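Local coordinates for UPF0336 protein Rv0637 (Mycobacterium tuberculosis, PDB 5ZY8), which probably takes part, as the HadC subunit, in the dehydration of (3R)-hydroxyacyl chains carried on acyl-carrier protein, at residues P15-V20 against K102-M107; F93-L98 against D131-M136. One frame throughout, in Å; residues are numbered along the deposited sequence.

Overall arrangement
The two contacts illustrate how one antiparallel sheet of the HotDog fold is held at one strand pair and at a loop that leaves its other edge. Contact 1 joins strand 11-19, outermost within the chain, to strand 102-113; contact 2 joins the loop after strand 85-93, the other outermost strand, to the start of strand 134-143. Both are partly buried, and their centres lie about 12 Å apart. Each has an apolar inner side, and these merge where Val20 and Leu103 of contact 1 pack on Val97 and Val135 of contact 2. Their outer chemistry differs: 15-20 with 102-107 relies on rings and a lysine, whereas 93-98 with 131-136 uses a salt bridge and one shared carbonyl.

Contact 1: residues P15-V20 against K102-M107; sequences PDYFIV and KLWARM
Tyr17 meets two side chains of the neighbouring strand, Lys102 over one face of its ring and Trp104 at its edge. Lys102 CE sits almost above the ring centre, 3.4 Å from the centroid, as a CH-pi contact, and NZ follows as a cation-pi partner at 4.2 Å. The lysine reaches there with its chain extended throughout. At the rim, the Tyr17 edge turns toward the face of the Trp104 six-membered ring in an offset edge-to-face pair, planes at 66°, while Tyr17 CB rests over that same indole ring, 3.7 Å from the centroid of its six-membered part. CG of Tyr17 stands between its own backbone N and carbonyl carbon (chi1 58°), which swings the phenol over the lysine. Ile19 CD1 touches Lys102 CG farther along.

Beneath the side chains is antiparallel pairing within the HotDog sheet: Phe18 and Leu103 form a hydrogen-bonded pair, with Phe18 N to Leu103 O and Leu103 N to Phe18 O both 2.9 Å. These two residues face the opposite side from Tyr17, where Phe18 meets Leu63 of helix 61-74 and Val20 CG2 packs on Leu103 CD1 at 3.8 Å.

In the second shell, Asp130 accepts a hydrogen bond from Trp104 NE1. Asp16, whose OD1 lies over the Tyr17 face opposite Lys102, forms salt bridges with Arg22 and Arg26 of the second subunit, another copy of this protein.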
ATOM      1  N   PRO C  15       6.289   4.498 -19.938  1.00 61.58           N
ATOM      2  CA  PRO C  15       6.678   3.285 -20.679  1.00 56.58           C
ATOM      3  C   PRO C  15       6.131   1.984 -20.100  1.00 52.46           C
ATOM      4  O   PRO C  15       6.438   0.911 -20.635  1.00 53.48           O
ATOM      5  CB  PRO C  15       8.211   3.320 -20.598  1.00 58.21           C
ATOM      6  CG  PRO C  15       8.497   4.055 -19.325  1.00 60.34           C
ATOM      7  CD  PRO C  15       7.407   5.074 -19.166  1.00 62.79           C
ATOM      8  N   ASP C  16       5.342   2.037 -19.034  1.00 53.10           N
ATOM      9  CA  ASP C  16       4.787   0.859 -18.390  1.00 48.46           C
ATOM     10  C   ASP C  16       3.278   1.000 -18.281  1.00 46.32           C
ATOM     11  O   ASP C  16       2.737   2.106 -18.291  1.00 50.00           O
ATOM     12  CB  ASP C  16       5.404   0.664 -16.998  1.00 46.08           C
ATOM     13  CG  ASP C  16       5.203  -0.732 -16.446  1.00 44.46           C
ATOM     14  OD1 ASP C  16       4.659  -1.610 -17.157  1.00 41.77           O
ATOM     15  OD2 ASP C  16       5.598  -0.931 -15.270  1.00 45.51           O
ATOM     16  N   TYR C  17       2.599  -0.134 -18.189  1.00 39.85           N
ATOM     17  CA  TYR C  17       1.185  -0.125 -17.860  1.00 43.45           C
ATOM     18  C   TYR C  17       0.984  -0.252 -16.346  1.00 44.24           C
ATOM     19  O   TYR C  17       1.908  -0.551 -15.585  1.00 48.51           O
ATOM     20  CB  TYR C  17       0.451  -1.230 -18.612  1.00 41.77           C
ATOM     21  CG  TYR C  17       0.950  -2.631 -18.364  1.00 42.69           C
ATOM     22  CD1 TYR C  17       0.510  -3.364 -17.264  1.00 45.64           C
ATOM     23  CD2 TYR C  17       1.847  -3.229 -19.234  1.00 43.79           C
ATOM     24  CE1 TYR C  17       0.946  -4.647 -17.045  1.00 48.60           C
ATOM     25  CE2 TYR C  17       2.290  -4.514 -19.023  1.00 48.02           C
ATOM     26  CZ  TYR C  17       1.841  -5.219 -17.926  1.00 49.45           C
ATOM     27  OH  TYR C  17       2.284  -6.504 -17.707  1.00 49.28           O
ATOM     28  N   PHE C  18      -0.248  -0.015 -15.912  1.00 47.71           N
ATOM     29  CA  PHE C  18      -0.607  -0.012 -14.499  1.00 46.29           C
ATOM     30  C   PHE C  18      -1.851  -0.870 -14.331  1.00 41.27           C
ATOM     31  O   PHE C  18      -2.865  -0.623 -14.992  1.00 36.88           O
ATOM     32  CB  PHE C  18      -0.843   1.427 -14.022  1.00 45.81           C
ATOM     33  CG  PHE C  18      -1.312   1.550 -12.600  1.00 51.66           C
ATOM     34  CD1 PHE C  18      -2.662   1.414 -12.277  1.00 59.89           C
ATOM     35  CD2 PHE C  18      -0.420   1.858 -11.586  1.00 53.37           C
ATOM     36  CE1 PHE C  18      -3.100   1.550 -10.965  1.00 57.73           C
ATOM     37  CE2 PHE C  18      -0.854   2.002 -10.266  1.00 51.37           C
ATOM     38  CZ  PHE C  18      -2.191   1.843  -9.959  1.00 53.66           C
ATOM     39  N   ILE C  19      -1.781  -1.876 -13.462  1.00 41.49           N
ATOM     40  CA  ILE C  19      -2.941  -2.709 -13.158  1.00 46.63           C
ATOM     41  C   ILE C  19      -3.607  -2.161 -11.907  1.00 51.43           C
ATOM     42  O   ILE C  19      -2.962  -2.011 -10.860  1.00 49.33           O
ATOM     43  CB  ILE C  19      -2.556  -4.181 -12.947  1.00 47.13           C
ATOM     44  CG1 ILE C  19      -1.916  -4.778 -14.199  1.00 47.12           C
ATOM     45  CG2 ILE C  19      -3.807  -4.972 -12.586  1.00 46.66           C
ATOM     46  CD1 ILE C  19      -2.898  -5.050 -15.297  1.00 44.24           C
ATOM     47  N   VAL C  20      -4.898  -1.869 -12.004  1.00 52.57           N
ATOM     48  CA  VAL C  20      -5.647  -1.415 -10.840  1.00 53.99           C
ATOM     49  C   VAL C  20      -5.930  -2.648  -9.986  1.00 47.97           C
ATOM     50  O   VAL C  20      -6.780  -3.472 -10.331  1.00 40.49           O
ATOM     51  CB  VAL C  20      -6.938  -0.699 -11.251  1.00 56.88           C
ATOM     52  CG1 VAL C  20      -7.670  -0.222 -10.023  1.00 59.13           C
ATOM     53  CG2 VAL C  20      -6.616   0.470 -12.167  1.00 54.11           C
ATOM     54  N   LYS C 102      -6.426  -2.438 -16.844  1.00 55.57           N
ATOM     55  CA  LYS C 102      -5.076  -2.139 -17.306  1.00 50.29           C
ATOM     56  C   LYS C 102      -5.073  -0.739 -17.912  1.00 44.66           C
ATOM     57  O   LYS C 102      -5.839  -0.457 -18.837  1.00 46.46           O
ATOM     58  CB  LYS C 102      -4.627  -3.191 -18.320  1.00 52.33           C
ATOM     59  CG  LYS C 102      -3.151  -3.202 -18.664  1.00 53.41           C
ATOM     60  CD  LYS C 102      -2.905  -4.086 -19.876  1.00 55.87           C
ATOM     61  CE  LYS C 102      -1.449  -4.491 -19.981  1.00 55.84           C
ATOM     62  NZ  LYS C 102      -1.199  -5.476 -21.061  1.00 57.18           N
ATOM     63  N   LEU C 103      -4.215   0.133 -17.397  1.00 46.90           N
ATOM     64  CA  LEU C 103      -4.233   1.541 -17.757  1.00 46.89           C
ATOM     65  C   LEU C 103      -2.885   1.970 -18.313  1.00 47.30           C
ATOM     66  O   LEU C 103      -1.835   1.570 -17.801  1.00 46.34           O
ATOM     67  CB  LEU C 103      -4.576   2.405 -16.533  1.00 47.37           C
ATOM     68  CG  LEU C 103      -5.925   2.155 -15.865  1.00 47.96           C
ATOM     69  CD1 LEU C 103      -6.184   3.197 -14.796  1.00 49.15           C
ATOM     70  CD2 LEU C 103      -7.022   2.163 -16.905  1.00 47.55           C
ATOM     71  N   TRP C 104      -2.921   2.807 -19.349  1.00 50.80           N
ATOM     72  CA  TRP C 104      -1.727   3.421 -19.914  1.00 50.07           C
ATOM     73  C   TRP C 104      -1.786   4.916 -19.652  1.00 49.44           C
ATOM     74  O   TRP C 104      -2.796   5.565 -19.936  1.00 56.26           O
ATOM     75  CB  TRP C 104      -1.596   3.154 -21.418  1.00 46.44           C
ATOM     76  CG  TRP C 104      -1.452   1.708 -21.761  1.00 43.62           C
ATOM     77  CD1 TRP C 104      -2.460   0.820 -22.031  1.00 44.97           C
ATOM     78  CD2 TRP C 104      -0.227   0.972 -21.870  1.00 45.16           C
ATOM     79  NE1 TRP C 104      -1.934  -0.428 -22.302  1.00 45.84           N
ATOM     80  CE2 TRP C 104      -0.568  -0.361 -22.210  1.00 44.95           C
ATOM     81  CE3 TRP C 104       1.121   1.307 -21.715  1.00 47.20           C
ATOM     82  CZ2 TRP C 104       0.397  -1.353 -22.393  1.00 41.10           C
ATOM     83  CZ3 TRP C 104       2.075   0.322 -21.908  1.00 43.20           C
ATOM     84  CH2 TRP C 104       1.708  -0.991 -22.242  1.00 41.63           C
ATOM     85  N   ALA C 105      -0.693   5.455 -19.140  1.00 53.10           N
ATOM     86  CA  ALA C 105      -0.638   6.830 -18.686  1.00 54.86           C
ATOM     87  C   ALA C 105       0.163   7.676 -19.662  1.00 61.28           C
ATOM     88  O   ALA C 105       1.116   7.210 -20.297  1.00 63.41           O
ATOM     89  CB  ALA C 105      -0.035   6.917 -17.285  1.00 54.08           C
ATOM     90  N   ARG C 106      -0.262   8.925 -19.780  1.00 63.01           N
ATOM     91  CA  ARG C 106       0.350   9.891 -20.678  1.00 64.01           C
ATOM     92  C   ARG C 106       0.172  11.255 -20.039  1.00 62.03           C
ATOM     93  O   ARG C 106      -0.962  11.688 -19.817  1.00 67.07           O
ATOM     94  CB  ARG C 106      -0.286   9.836 -22.071  1.00 70.78           C
ATOM     95  CG  ARG C 106       0.373  10.733 -23.102  1.00 74.65           C
ATOM     96  CD  ARG C 106      -0.511  10.887 -24.326  1.00 77.92           C
ATOM     97  NE  ARG C 106      -1.031  12.243 -24.487  1.00 82.77           N
ATOM     98  CZ  ARG C 106      -2.032  12.563 -25.304  1.00 80.77           C
ATOM     99  NH1 ARG C 106      -2.446  13.825 -25.399  1.00 76.81           N
ATOM    100  NH2 ARG C 106      -2.622  11.618 -26.028  1.00 74.10           N
ATOM    101  N   MET C 107       1.272  11.906 -19.703  1.00 59.35           N
ATOM    102  CA  MET C 107       1.227  13.221 -19.084  1.00 64.90           C
ATOM    103  C   MET C 107       1.562  14.282 -20.124  1.00 66.93           C
ATOM    104  O   MET C 107       2.609  14.208 -20.773  1.00 71.40           O
ATOM    105  CB  MET C 107       2.211  13.288 -17.924  1.00 66.32           C
ATOM    106  CG  MET C 107       1.951  14.394 -16.939  1.00 70.07           C
ATOM    107  SD  MET C 107       3.461  14.625 -16.008  1.00 74.00           S
ATOM    108  CE  MET C 107       4.490  15.337 -17.291  1.00 79.56           C
TER

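Contact 2: residues F93-L98 against D131-M136; sequences FHKPVL and DGELVM
Met136 CE reaches the Phe93 ring obliquely, 3.4 Å from CE1, and the two side chains run side by side in the same direction. The sulfur makes a Met-aromatic contact, SD lying 5.1 Å from the ring centroid and 51° off its normal. A bend at the last torsion of Met136 (chi3 -41°) helps bring the methyl to the ring, and Val97 CG1 touches the same methyl at 3.7 Å. The His94 imidazole has Met136 CA at its edge, near the ring plane, and Leu134 CD2 approaching obliquely near His94 CD2; its NE2 is hydrogen-bonded to Glu137.

Phe93 and Met136 form an antiparallel non-hydrogen-bonded pair, after which the chain from His94 on leaves the sheet. The carbonyl of Val135 serves the departing chain twice. Lys95 N donates to Val135 O at 3.1 Å in a nearly straight bond (167°), whereas the bond from His94 N to Val135 O, 3.0 Å, is more bent; both donors come from the same face of the carbonyl plane. On the other side of strand 134-143, Val135 and Met136 both face Cys127, a classic beta bulge.

Farther out, Lys95 crosses Glu133 at about a right angle. Its NZ forms a salt bridge to Glu133 OE1, 2.8 Å long and made from above the carboxylate plane. Glu133 OE2 is held by Asn129 ND2, so the carboxylate has a partner at each oxygen. Asn129 therefore probably limits the rotation of the carboxylate, while the positive charge of the lysine should stabilise ionised Glu133.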
ATOM      1  N   PHE C  93     -13.905  11.431 -15.113  1.00 64.80           N
ATOM      2  CA  PHE C  93     -14.123  10.004 -15.310  1.00 67.62           C
ATOM      3  C   PHE C  93     -14.980   9.844 -16.554  1.00 63.10           C
ATOM      4  O   PHE C  93     -16.187  10.087 -16.528  1.00 72.21           O
ATOM      5  CB  PHE C  93     -14.769   9.383 -14.078  1.00 66.62           C
ATOM      6  CG  PHE C  93     -14.006   9.638 -12.822  1.00 65.80           C
ATOM      7  CD1 PHE C  93     -12.945   8.821 -12.462  1.00 71.82           C
ATOM      8  CD2 PHE C  93     -14.330  10.709 -12.007  1.00 68.80           C
ATOM      9  CE1 PHE C  93     -12.221   9.060 -11.297  1.00 69.95           C
ATOM     10  CE2 PHE C  93     -13.612  10.957 -10.845  1.00 69.17           C
ATOM     11  CZ  PHE C  93     -12.554  10.126 -10.490  1.00 65.71           C
ATOM     12  N   HIS C  94     -14.332   9.443 -17.650  1.00 59.88           N
ATOM     13  CA  HIS C  94     -15.047   9.119 -18.876  1.00 67.90           C
ATOM     14  C   HIS C  94     -15.561   7.688 -18.862  1.00 68.30           C
ATOM     15  O   HIS C  94     -16.574   7.387 -19.504  1.00 71.37           O
ATOM     16  CB  HIS C  94     -14.139   9.355 -20.083  1.00 67.73           C
ATOM     17  CG  HIS C  94     -13.624  10.758 -20.178  1.00 72.77           C
ATOM     18  ND1 HIS C  94     -14.408  11.811 -20.595  1.00 76.47           N
ATOM     19  CD2 HIS C  94     -12.416  11.288 -19.868  1.00 73.90           C
ATOM     20  CE1 HIS C  94     -13.698  12.926 -20.563  1.00 79.57           C
ATOM     21  NE2 HIS C  94     -12.487  12.636 -20.125  1.00 74.56           N
ATOM     22  N   LYS C  95     -14.886   6.801 -18.148  1.00 67.06           N
ATOM     23  CA  LYS C  95     -15.390   5.472 -17.856  1.00 67.47           C
ATOM     24  C   LYS C  95     -15.075   5.192 -16.400  1.00 67.64           C
ATOM     25  O   LYS C  95     -14.112   5.742 -15.851  1.00 61.22           O
ATOM     26  CB  LYS C  95     -14.753   4.407 -18.760  1.00 72.56           C
ATOM     27  CG  LYS C  95     -14.869   4.740 -20.232  1.00 82.84           C
ATOM     28  CD  LYS C  95     -14.814   3.518 -21.130  1.00 84.23           C
ATOM     29  CE  LYS C  95     -15.379   3.862 -22.502  1.00 88.40           C
ATOM     30  NZ  LYS C  95     -14.367   4.531 -23.354  1.00 92.42           N
ATOM     31  N   PRO C  96     -15.855   4.338 -15.744  1.00 72.77           N
ATOM     32  CA  PRO C  96     -15.503   3.946 -14.381  1.00 69.08           C
ATOM     33  C   PRO C  96     -14.249   3.090 -14.419  1.00 59.64           C
ATOM     34  O   PRO C  96     -14.081   2.246 -15.308  1.00 46.37           O
ATOM     35  CB  PRO C  96     -16.726   3.156 -13.909  1.00 72.84           C
ATOM     36  CG  PRO C  96     -17.301   2.593 -15.159  1.00 75.19           C
ATOM     37  CD  PRO C  96     -17.037   3.611 -16.240  1.00 75.73           C
ATOM     38  N   VAL C  97     -13.373   3.311 -13.444  1.00 57.57           N
ATOM     39  CA  VAL C  97     -12.116   2.577 -13.344  1.00 59.25           C
ATOM     40  C   VAL C  97     -12.287   1.490 -12.289  1.00 55.71           C
ATOM     41  O   VAL C  97     -12.571   1.775 -11.117  1.00 54.76           O
ATOM     42  CB  VAL C  97     -10.930   3.509 -13.036  1.00 56.73           C
ATOM     43  CG1 VAL C  97     -11.252   4.455 -11.902  1.00 57.85           C
ATOM     44  CG2 VAL C  97      -9.689   2.700 -12.725  1.00 52.15           C
ATOM     45  N   LEU C  98     -12.147   0.238 -12.716  1.00 54.70           N
ATOM     46  CA  LEU C  98     -12.425  -0.906 -11.867  1.00 58.69           C
ATOM     47  C   LEU C  98     -11.167  -1.704 -11.556  1.00 63.42           C
ATOM     48  O   LEU C  98     -10.133  -1.600 -12.234  1.00 60.86           O
ATOM     49  CB  LEU C  98     -13.433  -1.858 -12.514  1.00 53.74           C
ATOM     50  CG  LEU C  98     -14.647  -1.304 -13.239  1.00 56.22           C
ATOM     51  CD1 LEU C  98     -15.425  -2.471 -13.831  1.00 57.13           C
ATOM     52  CD2 LEU C  98     -15.508  -0.479 -12.292  1.00 54.70           C
ATOM     53  N   ASP C 131      -7.702  -1.042 -25.046  1.00 80.33           N
ATOM     54  CA  ASP C 131      -8.292  -0.779 -26.350  1.00 76.49           C
ATOM     55  C   ASP C 131      -8.014   0.627 -26.863  1.00 74.58           C
ATOM     56  O   ASP C 131      -8.445   0.957 -27.975  1.00 80.15           O
ATOM     57  CB  ASP C 131      -9.805  -1.004 -26.312  1.00 80.60           C
ATOM     58  CG  ASP C 131     -10.172  -2.423 -25.949  1.00 85.44           C
ATOM     59  OD1 ASP C 131      -9.326  -3.324 -26.126  1.00 91.71           O
ATOM     60  OD2 ASP C 131     -11.321  -2.642 -25.513  1.00 83.62           O
ATOM     61  N   GLY C 132      -7.303   1.459 -26.105  1.00 70.83           N
ATOM     62  CA  GLY C 132      -7.032   2.807 -26.557  1.00 69.94           C
ATOM     63  C   GLY C 132      -8.149   3.802 -26.327  1.00 73.87           C
ATOM     64  O   GLY C 132      -8.057   4.934 -26.818  1.00 70.72           O
ATOM     65  N   GLU C 133      -9.218   3.413 -25.636  1.00 72.29           N
ATOM     66  CA  GLU C 133     -10.256   4.370 -25.289  1.00 74.27           C
ATOM     67  C   GLU C 133      -9.874   5.116 -24.016  1.00 67.29           C
ATOM     68  O   GLU C 133      -9.124   4.615 -23.172  1.00 70.81           O
ATOM     69  CB  GLU C 133     -11.613   3.691 -25.112  1.00 80.63           C
ATOM     70  CG  GLU C 133     -11.615   2.532 -24.152  1.00 87.69           C
ATOM     71  CD  GLU C 133     -12.877   1.684 -24.233  1.00 93.67           C
ATOM     72  OE1 GLU C 133     -13.881   2.153 -24.812  1.00 91.33           O
ATOM     73  OE2 GLU C 133     -12.870   0.550 -23.699  1.00 98.16           O
ATOM     74  N   LEU C 134     -10.406   6.328 -23.885  1.00 64.23           N
ATOM     75  CA  LEU C 134     -10.052   7.213 -22.786  1.00 64.34           C
ATOM     76  C   LEU C 134     -10.933   6.928 -21.578  1.00 67.59           C
ATOM     77  O   LEU C 134     -12.165   6.979 -21.670  1.00 64.08           O
ATOM     78  CB  LEU C 134     -10.157   8.672 -23.226  1.00 64.99           C
ATOM     79  CG  LEU C 134      -9.800   9.613 -22.093  1.00 70.09           C
ATOM     80  CD1 LEU C 134      -8.327   9.585 -22.059  1.00 70.32           C
ATOM     81  CD2 LEU C 134     -10.247  11.026 -22.391  1.00 77.20           C
ATOM     82  N   VAL C 135     -10.298   6.603 -20.450  1.00 69.89           N
ATOM     83  CA  VAL C 135     -11.058   6.263 -19.256  1.00 62.71           C
ATOM     84  C   VAL C 135     -11.021   7.408 -18.254  1.00 57.75           C
ATOM     85  O   VAL C 135     -11.980   7.603 -17.498  1.00 60.30           O
ATOM     86  CB  VAL C 135     -10.573   4.944 -18.622  1.00 68.30           C
ATOM     87  CG1 VAL C 135     -10.315   3.895 -19.692  1.00 65.36           C
ATOM     88  CG2 VAL C 135      -9.337   5.153 -17.765  1.00 71.51           C
ATOM     89  N   MET C 136      -9.937   8.187 -18.244  1.00 55.93           N
ATOM     90  CA  MET C 136      -9.822   9.236 -17.237  1.00 61.52           C
ATOM     91  C   MET C 136      -8.790  10.275 -17.647  1.00 63.16           C
ATOM     92  O   MET C 136      -7.780   9.949 -18.282  1.00 60.34           O
ATOM     93  CB  MET C 136      -9.381   8.633 -15.900  1.00 70.97           C
ATOM     94  CG  MET C 136      -8.952   9.649 -14.853  1.00 81.33           C
ATOM     95  SD  MET C 136      -8.529   8.858 -13.305  1.00 83.77           S
ATOM     96  CE  MET C 136      -9.832   7.631 -13.183  1.00 85.34           C
TER